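Local coordinates for protein putative angiotensinogen (Lampetra fluviatilis, PDB 5INW) that binds heparin and, with heparin serving as a template, inhibits thrombin, acting as a member of the serpin family of protease inhibitors, at residues 226-231 against 243-247; 77-82 against 153-157; 172-176 against 195-199. The protein carries 1 engineered substitution. All blocks are in the same frame, centred on the assembly; numbering follows the deposited sequence.

Contact 1 (226-231 against 243-247); sequences KFPDVI and VNVIY
Phe-227, Val-230 and Ile-231 pack as an apolar layer on Val-243, Val-245 and Tyr-247, joining the linker after helix 208-221 to strand 238-251. This is the serpin fold: the linker after helix F lies across one face of beta-sheet A, and the strand is s3A. The two segments run roughly antiparallel, 157° apart, but no hydrogen bond joins them.

Phe-227 is central. The CB of Val-245 sits over the middle of its ring, 3.8 Å from the centroid and 11° off the normal, a CH-pi contact. With CG1 of Val-245 anti to the carbonyl carbon (chi1 -52°), both methyls lie over the same face, CG1 by Phe-227 CD2 and CG2 by CD1 and CE1. The ring edge faces the strand further along. There Tyr-247 CB lies in the ring plane, 3.9 Å from Phe-227 CE1. The edge also meets a backbone oxygen, with Ile-246 O 3.6 Å from Phe-227 CZ.

Lys-226 is exposed and poorly ordered. Its chain passes obliquely by the phenol of Tyr-247, but its exact placement is doubtful. The hydroxyl of Tyr-247 is hydrogen-bonded to Glu-407 of strand 405-417, the cleaved reactive loop inserted beside s3A. Phe-227 and Val-230 also touch this strand.

Toward the other end, valine meets valine. Val-230 and Ile-231 also touch helix 208-221, at Ile-219 and, for Ile-231, Met-215. Ile-231 CD1 touches Val-243 CG2, and Val-230 CG1 is 4.3 Å from Val-243 CG1.

Contact 2 (77-82 against 153-157); sequences KTQRIA and YFARL
The ring of Phe-154 meets Ile-81 at its edge: Ile-81 CG1 lies near the ring plane, 4.0 Å from Phe-154 CD1. Ala-114 and Ser-115 of helix 110-122 also touch this phenyl group. The ring of Tyr-153 meets the other helix obliquely, with Lys-77 CB 4.5 Å from Tyr-153 CD1. That same CD1 lies 4.2 Å above one face of the Arg-156 guanidinium, toward its rim, in a contact within the helix. Tyr-153 and Arg-156 also touch a crystal neighbour, which may influence their placement.

The helices are 77-96 and 150-161, helices A and D of the serpin fold. Their local axes approach to 9.0 Å and cross nearly at a right angle (-98°), so the touching patch is short. Ile-81 reaches into it with both branches. With CG1 anti to the backbone N (chi1 179°), that branch goes to Phe-154 and CG2 goes to the turn beside it. Ile-81 CG2 rests 3.7 Å from Tyr-153 O and 4.2 Å from Leu-157 CB.

Leu-157 of helix 150-161 reaches the backbone of helix 77-96. Its CD1 lies 3.8 Å from Thr-78 O, an oxygen already bonded to Ala-82 N, and its CD2 lies 4.0 Å from Ala-82 CA. Thr-78 turns its methyl CG2 to Leu-157 and Arg-156, while its OG1 bonds to Ser-76. Leu-157 also packs on Leu-111, and on Thr-21 of the separate C-terminal peptide chain.

In antithrombin, helices A and D carry the heparin site, and the exposed basic residues Lys-77 and Arg-156 are consistent with a similar role. No hydrogen bond or salt bridge crosses the interface, so apolar packing joins the helices and their charges face solvent.

Contact 3 (172-176 against 195-199); sequences GKNVV and LFKSN
Asn-174 donates the one strong hydrogen bond of this contact, from ND2 to Phe-196 O at 2.8 Å. The bond is nearly straight, with an N-H...O angle of 174°. It lies in the carbonyl plane on a lone pair of the oxygen, and the oxygen lies in the amide plane of Asn-174. The other amide atom, OD1, accepts a bond from Asn-244 ND2 on the neighbouring strand, so both ends of the amide are held and its rotation is fixed. With an alanine in place of Asn-174, Phe-196 O and Asn-244 ND2 would probably each lose this partner, and the helix end would be tied less firmly to the sheet.

Two further bonds are weak. Lys-173 points its CB away, but its bent chain brings NZ to Lys-197 O at 3.1 Å. The same NZ makes a second weak bond to Asn-174 O. Val-176 N reaches Ser-198 OG at 3.3 Å, with a poor angle of 123°.

These bonds join parts of a beta-alpha-beta unit. Strand 168-179, s2A of the serpin fold, leads through helix 186-196 to the parallel strand 200-203, and Lys-197, with positive phi, turns the chain out of the helix. Ser-198 OG stands anti to the backbone N (chi1 -179°), on the strand side, and donates to Asn-199 O at 2.8 Å from above the carbonyl plane.

Van der Waals contacts flank these bonds. Ser-198 CB lies 3.4 Å from Asn-174 O. The amide of Asn-174 stands nearly perpendicular to the ring of Phe-196, and its ND2 lies at the ring edge, 3.4 Å from Phe-196 CB.

In the fold
Along the chain the contacts come in series: contact 2 closes first, then contact 3, then contact 1. Contacts 1 and 3 are neighbours, with centres 12 Å apart. They share sheet A, where strands 168-179 and 238-251 pair and Val-243 N probably bonds to Val-175 O (2.8 Å). Contact 2 lies among helices, its centre about 17 Å from that of contact 3 and 23 Å from that of contact 1. It still touches contact 3, where Phe-154 meets Phe-196. Contacts 2 and 3 lie on the helix-covered side of the sheet, and the linker of contact 1 on its other face. Together they pack helices and linker around the sheet that takes up the cleaved reactive loop.

Contact 1 (226-231 against 243-247)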
ATOM      1  N   LYS A 226      -2.983  15.523  -7.363  1.00 86.40           N
ATOM      2  CA  LYS A 226      -3.104  14.765  -6.116  1.00 83.62           C
ATOM      3  C   LYS A 226      -1.723  14.501  -5.528  1.00 73.34           C
ATOM      4  O   LYS A 226      -1.559  14.385  -4.326  1.00 67.80           O
ATOM      5  CB  LYS A 226      -3.818  13.440  -6.365  1.00 91.00           C
ATOM      6  CG  LYS A 226      -5.307  13.574  -6.658  1.00 98.00           C
ATOM      7  CD  LYS A 226      -6.018  14.196  -5.437  1.00105.46           C
ATOM      8  CE  LYS A 226      -7.519  13.926  -5.408  1.00114.17           C
ATOM      9  NZ  LYS A 226      -8.296  14.663  -6.454  1.00118.60           N
ATOM     10  N   PHE A 227      -0.735  14.390  -6.403  1.00 68.33           N
ATOM     11  CA  PHE A 227       0.613  14.103  -6.008  1.00 64.90           C
ATOM     12  C   PHE A 227       1.574  15.195  -6.495  1.00 70.43           C
ATOM     13  O   PHE A 227       2.132  15.112  -7.596  1.00 71.69           O
ATOM     14  CB  PHE A 227       1.007  12.751  -6.590  1.00 60.59           C
ATOM     15  CG  PHE A 227       0.224  11.607  -6.053  1.00 54.92           C
ATOM     16  CD1 PHE A 227      -0.941  11.228  -6.639  1.00 53.97           C
ATOM     17  CD2 PHE A 227       0.666  10.923  -4.942  1.00 52.87           C
ATOM     18  CE1 PHE A 227      -1.654  10.184  -6.141  1.00 54.29           C
ATOM     19  CE2 PHE A 227      -0.045   9.878  -4.431  1.00 52.31           C
ATOM     20  CZ  PHE A 227      -1.205   9.498  -5.035  1.00 52.32           C
ATOM     21  N   PRO A 228       1.748  16.250  -5.684  1.00 77.94           N
ATOM     22  CA  PRO A 228       2.868  17.177  -5.885  1.00 77.28           C
ATOM     23  C   PRO A 228       3.984  16.649  -5.001  1.00 76.28           C
ATOM     24  O   PRO A 228       3.756  15.656  -4.277  1.00 76.75           O
ATOM     25  CB  PRO A 228       2.307  18.467  -5.325  1.00 76.01           C
ATOM     26  CG  PRO A 228       1.437  18.017  -4.181  1.00 74.28           C
ATOM     27  CD  PRO A 228       0.922  16.648  -4.517  1.00 74.76           C
ATOM     28  N   ASP A 229       5.157  17.267  -5.033  1.00 72.29           N
ATOM     29  CA  ASP A 229       6.263  16.938  -4.070  1.00 72.78           C
ATOM     30  C   ASP A 229       6.570  15.433  -3.698  1.00 67.25           C
ATOM     31  O   ASP A 229       7.095  15.145  -2.631  1.00 70.16           O
ATOM     32  CB  ASP A 229       6.122  17.779  -2.783  1.00 75.73           C
ATOM     33  CG  ASP A 229       4.925  17.365  -1.922  1.00 80.94           C
ATOM     34  OD1 ASP A 229       4.548  16.164  -1.886  1.00 83.61           O
ATOM     35  OD2 ASP A 229       4.353  18.254  -1.255  1.00 89.23           O
ATOM     36  N   VAL A 230       6.301  14.499  -4.600  1.00 61.63           N
ATOM     37  CA  VAL A 230       6.626  13.111  -4.391  1.00 54.54           C
ATOM     38  C   VAL A 230       8.146  12.967  -4.252  1.00 55.38           C
ATOM     39  O   VAL A 230       8.620  12.074  -3.562  1.00 55.93           O
ATOM     40  CB  VAL A 230       6.133  12.234  -5.570  1.00 55.51           C
ATOM     41  CG1 VAL A 230       6.616  10.775  -5.474  1.00 54.81           C
ATOM     42  CG2 VAL A 230       4.624  12.250  -5.637  1.00 55.73           C
ATOM     43  N   ILE A 231       8.917  13.796  -4.941  1.00 56.67           N
ATOM     44  CA  ILE A 231      10.371  13.751  -4.802  1.00 59.83           C
ATOM     45  C   ILE A 231      10.864  14.997  -4.051  1.00 65.93           C
ATOM     46  O   ILE A 231      10.454  16.126  -4.366  1.00 63.85           O
ATOM     47  CB  ILE A 231      11.054  13.604  -6.165  1.00 55.73           C
ATOM     48  CG1 ILE A 231      10.767  12.205  -6.715  1.00 52.53           C
ATOM     49  CG2 ILE A 231      12.541  13.813  -6.025  1.00 55.41           C
ATOM     50  CD1 ILE A 231      10.334  12.275  -8.145  1.00 53.68           C
ATOM     51  N   VAL A 243       8.993   5.449  -9.884  1.00 37.85           N
ATOM     52  CA  VAL A 243       7.923   5.992  -9.028  1.00 38.09           C
ATOM     53  C   VAL A 243       6.646   5.236  -9.290  1.00 38.12           C
ATOM     54  O   VAL A 243       6.234   5.066 -10.433  1.00 40.23           O
ATOM     55  CB  VAL A 243       7.655   7.475  -9.365  1.00 38.35           C
ATOM     56  CG1 VAL A 243       6.352   7.948  -8.759  1.00 37.57           C
ATOM     57  CG2 VAL A 243       8.837   8.322  -8.941  1.00 39.13           C
ATOM     58  N   ASN A 244       6.037   4.746  -8.238  1.00 38.53           N
ATOM     59  CA  ASN A 244       4.632   4.368  -8.295  1.00 39.57           C
ATOM     60  C   ASN A 244       3.894   5.288  -7.341  1.00 38.50           C
ATOM     61  O   ASN A 244       4.333   5.536  -6.216  1.00 37.52           O
ATOM     62  CB  ASN A 244       4.365   2.923  -7.842  1.00 39.31           C
ATOM     63  CG  ASN A 244       2.910   2.619  -7.845  1.00 39.51           C
ATOM     64  OD1 ASN A 244       2.196   2.902  -6.884  1.00 38.80           O
ATOM     65  ND2 ASN A 244       2.417   2.194  -8.991  1.00 40.63           N
ATOM     66  N   VAL A 245       2.753   5.738  -7.803  1.00 38.81           N
ATOM     67  CA  VAL A 245       1.736   6.278  -6.929  1.00 40.45           C
ATOM     68  C   VAL A 245       0.420   5.538  -7.135  1.00 41.31           C
ATOM     69  O   VAL A 245       0.115   5.097  -8.228  1.00 39.90           O
ATOM     70  CB  VAL A 245       1.495   7.771  -7.165  1.00 40.09           C
ATOM     71  CG1 VAL A 245       2.814   8.472  -7.110  1.00 41.08           C
ATOM     72  CG2 VAL A 245       0.827   8.010  -8.505  1.00 40.65           C
ATOM     73  N   ILE A 246      -0.400   5.574  -6.099  1.00 42.75           N
ATOM     74  CA  ILE A 246      -1.698   4.951  -6.100  1.00 42.09           C
ATOM     75  C   ILE A 246      -2.601   5.765  -5.204  1.00 40.45           C
ATOM     76  O   ILE A 246      -2.218   6.161  -4.096  1.00 40.51           O
ATOM     77  CB  ILE A 246      -1.514   3.519  -5.684  1.00 44.92           C
ATOM     78  CG1 ILE A 246      -2.800   2.782  -5.543  1.00 44.86           C
ATOM     79  CG2 ILE A 246      -0.761   3.431  -4.372  1.00 49.83           C
ATOM     80  CD1 ILE A 246      -2.464   1.302  -5.488  1.00 46.32           C
ATOM     81  N   TYR A 247      -3.786   6.043  -5.726  1.00 40.43           N
ATOM     82  CA  TYR A 247      -4.770   6.888  -5.102  1.00 39.82           C
ATOM     83  C   TYR A 247      -6.091   6.164  -5.091  1.00 42.20           C
ATOM     84  O   TYR A 247      -6.532   5.725  -6.155  1.00 43.43           O
ATOM     85  CB  TYR A 247      -4.950   8.165  -5.905  1.00 38.83           C
ATOM     86  CG  TYR A 247      -6.075   9.039  -5.394  1.00 39.71           C
ATOM     87  CD1 TYR A 247      -5.852   9.903  -4.371  1.00 40.42           C
ATOM     88  CD2 TYR A 247      -7.379   8.962  -5.929  1.00 41.75           C
ATOM     89  CE1 TYR A 247      -6.863  10.702  -3.888  1.00 45.30           C
ATOM     90  CE2 TYR A 247      -8.418   9.740  -5.443  1.00 43.19           C
ATOM     91  CZ  TYR A 247      -8.148  10.622  -4.410  1.00 45.92           C
ATOM     92  OH  TYR A 247      -9.095  11.476  -3.847  1.00 50.40           O
TER

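Contact 2 (77-82 against 153-157)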
ATOM      1  N   LYS A  77      -6.843 -16.373 -12.383  1.00 84.66           N
ATOM      2  CA  LYS A  77      -5.453 -15.929 -12.685  1.00 83.60           C
ATOM      3  C   LYS A  77      -5.146 -14.642 -11.883  1.00 76.57           C
ATOM      4  O   LYS A  77      -4.181 -14.595 -11.142  1.00 69.37           O
ATOM      5  CB  LYS A  77      -5.200 -15.728 -14.211  1.00 87.01           C
ATOM      6  CG  LYS A  77      -5.229 -17.002 -15.072  1.00 92.00           C
ATOM      7  CD  LYS A  77      -6.642 -17.416 -15.527  1.00 91.98           C
ATOM      8  CE  LYS A  77      -6.640 -18.662 -16.400  1.00 94.53           C
ATOM      9  NZ  LYS A  77      -8.014 -19.223 -16.431  1.00 98.31           N
ATOM     10  N   THR A  78      -6.016 -13.633 -12.017  1.00 74.18           N
ATOM     11  CA  THR A  78      -5.904 -12.365 -11.269  1.00 68.15           C
ATOM     12  C   THR A  78      -5.869 -12.554  -9.751  1.00 63.10           C
ATOM     13  O   THR A  78      -5.135 -11.866  -9.059  1.00 54.66           O
ATOM     14  CB  THR A  78      -7.069 -11.411 -11.630  1.00 68.41           C
ATOM     15  OG1 THR A  78      -8.302 -12.140 -11.644  1.00 68.67           O
ATOM     16  CG2 THR A  78      -6.831 -10.765 -12.989  1.00 68.86           C
ATOM     17  N   GLN A  79      -6.658 -13.508  -9.261  1.00 64.83           N
ATOM     18  CA  GLN A  79      -6.685 -13.863  -7.837  1.00 68.10           C
ATOM     19  C   GLN A  79      -5.364 -14.441  -7.301  1.00 67.93           C
ATOM     20  O   GLN A  79      -4.980 -14.097  -6.195  1.00 65.81           O
ATOM     21  CB  GLN A  79      -7.844 -14.810  -7.531  1.00 70.54           C
ATOM     22  CG  GLN A  79      -9.189 -14.103  -7.683  1.00 73.51           C
ATOM     23  CD  GLN A  79     -10.399 -15.024  -7.653  1.00 75.66           C
ATOM     24  OE1 GLN A  79     -10.281 -16.230  -7.827  1.00 80.58           O
ATOM     25  NE2 GLN A  79     -11.576 -14.444  -7.479  1.00 75.21           N
ATOM     26  N   ARG A  80      -4.669 -15.264  -8.093  1.00 70.09           N
ATOM     27  CA  ARG A  80      -3.351 -15.809  -7.725  1.00 71.69           C
ATOM     28  C   ARG A  80      -2.289 -14.742  -7.565  1.00 67.32           C
ATOM     29  O   ARG A  80      -1.532 -14.758  -6.592  1.00 66.05           O
ATOM     30  CB  ARG A  80      -2.854 -16.866  -8.723  1.00 77.57           C
ATOM     31  CG  ARG A  80      -3.643 -18.196  -8.674  1.00 84.79           C
ATOM     32  CD  ARG A  80      -3.001 -19.352  -9.472  1.00 89.69           C
ATOM     33  NE  ARG A  80      -3.993 -20.248 -10.083  1.00 96.75           N
ATOM     34  CZ  ARG A  80      -4.346 -20.300 -11.381  1.00104.31           C
ATOM     35  NH1 ARG A  80      -3.807 -19.509 -12.317  1.00102.26           N
ATOM     36  NH2 ARG A  80      -5.280 -21.177 -11.766  1.00111.56           N
ATOM     37  N   ILE A  81      -2.222 -13.829  -8.520  1.00 65.32           N
ATOM     38  CA  ILE A  81      -1.264 -12.713  -8.450  1.00 64.70           C
ATOM     39  C   ILE A  81      -1.631 -11.699  -7.345  1.00 62.44           C
ATOM     40  O   ILE A  81      -0.742 -11.141  -6.698  1.00 60.16           O
ATOM     41  CB  ILE A  81      -1.032 -12.055  -9.835  1.00 66.83           C
ATOM     42  CG1 ILE A  81      -0.043 -10.872  -9.770  1.00 69.87           C
ATOM     43  CG2 ILE A  81      -2.335 -11.590 -10.441  1.00 69.30           C
ATOM     44  CD1 ILE A  81       1.363 -11.225  -9.284  1.00 75.32           C
ATOM     45  N   ALA A  82      -2.924 -11.509  -7.094  1.00 61.16           N
ATOM     46  CA  ALA A  82      -3.383 -10.675  -5.996  1.00 58.94           C
ATOM     47  C   ALA A  82      -2.913 -11.233  -4.644  1.00 60.02           C
ATOM     48  O   ALA A  82      -2.510 -10.487  -3.756  1.00 59.99           O
ATOM     49  CB  ALA A  82      -4.903 -10.540  -6.036  1.00 58.91           C
ATOM     50  N   TYR A 153       0.377 -11.089 -15.910  1.00 85.24           N
ATOM     51  CA  TYR A 153      -0.927 -11.093 -15.232  1.00 82.71           C
ATOM     52  C   TYR A 153      -0.968 -10.055 -14.081  1.00 78.18           C
ATOM     53  O   TYR A 153      -2.051  -9.731 -13.599  1.00 78.77           O
ATOM     54  CB  TYR A 153      -1.326 -12.479 -14.715  1.00 87.23           C
ATOM     55  CG  TYR A 153      -1.069 -13.651 -15.668  1.00 98.97           C
ATOM     56  CD1 TYR A 153      -1.937 -13.954 -16.725  1.00102.07           C
ATOM     57  CD2 TYR A 153       0.051 -14.489 -15.477  1.00105.54           C
ATOM     58  CE1 TYR A 153      -1.674 -15.049 -17.561  1.00108.40           C
ATOM     59  CE2 TYR A 153       0.318 -15.577 -16.306  1.00110.22           C
ATOM     60  CZ  TYR A 153      -0.534 -15.859 -17.349  1.00112.83           C
ATOM     61  OH  TYR A 153      -0.219 -16.949 -18.152  1.00113.87           O
ATOM     62  N   PHE A 154       0.186  -9.500 -13.697  1.00 71.63           N
ATOM     63  CA  PHE A 154       0.252  -8.300 -12.851  1.00 67.77           C
ATOM     64  C   PHE A 154      -0.363  -7.033 -13.515  1.00 66.60           C
ATOM     65  O   PHE A 154      -1.073  -6.267 -12.877  1.00 70.64           O
ATOM     66  CB  PHE A 154       1.710  -8.024 -12.445  1.00 68.69           C
ATOM     67  CG  PHE A 154       1.850  -6.936 -11.439  1.00 67.28           C
ATOM     68  CD1 PHE A 154       1.399  -7.122 -10.142  1.00 66.48           C
ATOM     69  CD2 PHE A 154       2.385  -5.700 -11.791  1.00 68.60           C
ATOM     70  CE1 PHE A 154       1.495  -6.111  -9.198  1.00 62.46           C
ATOM     71  CE2 PHE A 154       2.473  -4.674 -10.847  1.00 68.04           C
ATOM     72  CZ  PHE A 154       2.041  -4.890  -9.540  1.00 64.40           C
ATOM     73  N   ALA A 155      -0.090  -6.803 -14.793  1.00 65.41           N
ATOM     74  CA  ALA A 155      -0.702  -5.709 -15.531  1.00 64.75           C
ATOM     75  C   ALA A 155      -2.200  -5.957 -15.728  1.00 64.43           C
ATOM     76  O   ALA A 155      -2.975  -4.994 -15.781  1.00 62.90           O
ATOM     77  CB  ALA A 155      -0.001  -5.480 -16.880  1.00 66.45           C
ATOM     78  N   ARG A 156      -2.616  -7.220 -15.854  1.00 65.51           N
ATOM     79  CA  ARG A 156      -4.050  -7.508 -15.972  1.00 71.18           C
ATOM     80  C   ARG A 156      -4.802  -7.155 -14.700  1.00 69.75           C
ATOM     81  O   ARG A 156      -5.874  -6.525 -14.773  1.00 71.18           O
ATOM     82  CB  ARG A 156      -4.354  -8.960 -16.341  1.00 76.93           C
ATOM     83  CG  ARG A 156      -5.820  -9.157 -16.805  1.00 82.91           C
ATOM     84  CD  ARG A 156      -5.982 -10.328 -17.749  1.00 87.87           C
ATOM     85  NE  ARG A 156      -4.814 -10.354 -18.645  1.00 93.39           N
ATOM     86  CZ  ARG A 156      -4.404 -11.411 -19.355  1.00 97.85           C
ATOM     87  NH1 ARG A 156      -5.122 -12.539 -19.398  1.00 99.61           N
ATOM     88  NH2 ARG A 156      -3.295 -11.310 -20.084  1.00 96.75           N
ATOM     89  N   LEU A 157      -4.251  -7.579 -13.554  1.00 66.93           N
ATOM     90  CA  LEU A 157      -4.765  -7.196 -12.221  1.00 64.41           C
ATOM     91  C   LEU A 157      -4.922  -5.680 -12.117  1.00 60.91           C
ATOM     92  O   LEU A 157      -6.003  -5.212 -11.849  1.00 60.36           O
ATOM     93  CB  LEU A 157      -3.837  -7.688 -11.085  1.00 64.42           C
ATOM     94  CG  LEU A 157      -4.247  -7.355  -9.629  1.00 60.98           C
ATOM     95  CD1 LEU A 157      -5.545  -8.063  -9.290  1.00 59.43           C
ATOM     96  CD2 LEU A 157      -3.184  -7.678  -8.578  1.00 58.06           C
TER

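Contact 3 (172-176 against 195-199)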
ATOM      1  N   GLY A 172      -3.698   4.317 -10.496  1.00 48.23           N
ATOM      2  CA  GLY A 172      -2.315   3.957 -10.289  1.00 49.23           C
ATOM      3  C   GLY A 172      -1.460   4.377 -11.473  1.00 52.12           C
ATOM      4  O   GLY A 172      -1.854   4.201 -12.637  1.00 60.10           O
ATOM      5  N   LYS A 173      -0.279   4.915 -11.191  1.00 49.89           N
ATOM      6  CA  LYS A 173       0.586   5.447 -12.214  1.00 48.51           C
ATOM      7  C   LYS A 173       2.001   5.064 -11.862  1.00 44.41           C
ATOM      8  O   LYS A 173       2.454   5.337 -10.773  1.00 42.47           O
ATOM      9  CB  LYS A 173       0.397   6.975 -12.268  1.00 52.62           C
ATOM     10  CG  LYS A 173       0.929   7.658 -13.511  1.00 58.08           C
ATOM     11  CD  LYS A 173       0.039   7.500 -14.744  1.00 62.37           C
ATOM     12  CE  LYS A 173       0.859   7.609 -16.050  1.00 67.13           C
ATOM     13  NZ  LYS A 173       1.622   6.360 -16.408  1.00 68.01           N
ATOM     14  N   ASN A 174       2.692   4.421 -12.788  1.00 42.70           N
ATOM     15  CA  ASN A 174       4.142   4.314 -12.751  1.00 41.18           C
ATOM     16  C   ASN A 174       4.822   5.352 -13.631  1.00 40.48           C
ATOM     17  O   ASN A 174       4.365   5.665 -14.720  1.00 40.01           O
ATOM     18  CB  ASN A 174       4.587   2.979 -13.256  1.00 41.59           C
ATOM     19  CG  ASN A 174       3.941   1.862 -12.521  1.00 42.07           C
ATOM     20  OD1 ASN A 174       4.125   1.677 -11.298  1.00 44.06           O
ATOM     21  ND2 ASN A 174       3.198   1.068 -13.262  1.00 43.63           N
ATOM     22  N   VAL A 175       5.944   5.864 -13.149  1.00 41.59           N
ATOM     23  CA  VAL A 175       6.761   6.821 -13.894  1.00 44.01           C
ATOM     24  C   VAL A 175       8.200   6.472 -13.680  1.00 41.86           C
ATOM     25  O   VAL A 175       8.568   6.093 -12.565  1.00 43.96           O
ATOM     26  CB  VAL A 175       6.507   8.270 -13.453  1.00 47.43           C
ATOM     27  CG1 VAL A 175       7.308   9.226 -14.319  1.00 52.10           C
ATOM     28  CG2 VAL A 175       5.025   8.612 -13.620  1.00 50.36           C
ATOM     29  N   VAL A 176       8.985   6.510 -14.755  1.00 39.89           N
ATOM     30  CA  VAL A 176      10.381   6.183 -14.692  1.00 39.71           C
ATOM     31  C   VAL A 176      11.203   7.300 -15.297  1.00 41.68           C
ATOM     32  O   VAL A 176      11.128   7.619 -16.511  1.00 43.70           O
ATOM     33  CB  VAL A 176      10.692   4.845 -15.399  1.00 40.71           C
ATOM     34  CG1 VAL A 176      12.192   4.569 -15.404  1.00 40.62           C
ATOM     35  CG2 VAL A 176       9.927   3.675 -14.736  1.00 40.57           C
ATOM     36  N   LEU A 195       4.008  -3.585 -19.650  1.00 60.43           N
ATOM     37  CA  LEU A 195       3.501  -4.050 -18.353  1.00 60.18           C
ATOM     38  C   LEU A 195       3.216  -2.971 -17.276  1.00 57.91           C
ATOM     39  O   LEU A 195       2.399  -3.215 -16.367  1.00 62.84           O
ATOM     40  CB  LEU A 195       4.503  -5.021 -17.733  1.00 61.94           C
ATOM     41  CG  LEU A 195       5.007  -6.176 -18.587  1.00 63.22           C
ATOM     42  CD1 LEU A 195       5.883  -7.067 -17.713  1.00 61.76           C
ATOM     43  CD2 LEU A 195       3.843  -6.950 -19.222  1.00 65.37           C
ATOM     44  N   PHE A 196       3.920  -1.833 -17.309  1.00 53.33           N
ATOM     45  CA  PHE A 196       3.759  -0.784 -16.276  1.00 49.88           C
ATOM     46  C   PHE A 196       3.156   0.556 -16.788  1.00 47.10           C
ATOM     47  O   PHE A 196       2.909   1.414 -16.008  1.00 42.87           O
ATOM     48  CB  PHE A 196       5.094  -0.602 -15.519  1.00 48.64           C
ATOM     49  CG  PHE A 196       5.619  -1.878 -14.932  1.00 50.94           C
ATOM     50  CD1 PHE A 196       5.047  -2.440 -13.767  1.00 51.29           C
ATOM     51  CD2 PHE A 196       6.649  -2.580 -15.548  1.00 53.62           C
ATOM     52  CE1 PHE A 196       5.492  -3.650 -13.240  1.00 48.29           C
ATOM     53  CE2 PHE A 196       7.111  -3.789 -15.005  1.00 51.89           C
ATOM     54  CZ  PHE A 196       6.525  -4.313 -13.859  1.00 49.29           C
ATOM     55  N   LYS A 197       2.916   0.688 -18.090  1.00 49.21           N
ATOM     56  CA  LYS A 197       2.322   1.861 -18.718  1.00 49.52           C
ATOM     57  C   LYS A 197       3.110   3.099 -18.541  1.00 48.72           C
ATOM     58  O   LYS A 197       2.540   4.160 -18.426  1.00 51.68           O
ATOM     59  CB  LYS A 197       0.904   2.096 -18.238  1.00 50.65           C
ATOM     60  CG  LYS A 197       0.011   0.885 -18.275  1.00 54.78           C
ATOM     61  CD  LYS A 197      -0.538   0.582 -19.655  1.00 58.91           C
ATOM     62  CE  LYS A 197      -0.288  -0.889 -20.011  1.00 63.37           C
ATOM     63  NZ  LYS A 197      -1.130  -1.439 -21.132  1.00 67.70           N
ATOM     64  N   SER A 198       4.421   2.985 -18.464  1.00 51.35           N
ATOM     65  CA  SER A 198       5.288   4.152 -18.306  1.00 51.75           C
ATOM     66  C   SER A 198       6.175   4.276 -19.507  1.00 53.01           C
ATOM     67  O   SER A 198       6.841   3.336 -19.883  1.00 54.53           O
ATOM     68  CB  SER A 198       6.187   4.036 -17.088  1.00 52.58           C
ATOM     69  OG  SER A 198       6.967   5.227 -17.004  1.00 55.17           O
ATOM     70  N   ASN A 199       6.178   5.451 -20.111  1.00 56.26           N
ATOM     71  CA  ASN A 199       7.286   5.869 -20.956  1.00 58.18           C
ATOM     72  C   ASN A 199       8.324   6.499 -20.114  1.00 56.72           C
ATOM     73  O   ASN A 199       8.021   6.912 -19.006  1.00 62.97           O
ATOM     74  CB  ASN A 199       6.847   6.771 -22.065  1.00 60.74           C
ATOM     75  CG  ASN A 199       6.512   5.976 -23.314  1.00 66.26           C
ATOM     76  OD1 ASN A 199       5.348   5.742 -23.595  1.00 66.49           O
ATOM     77  ND2 ASN A 199       7.556   5.497 -24.047  1.00 71.52           N
TER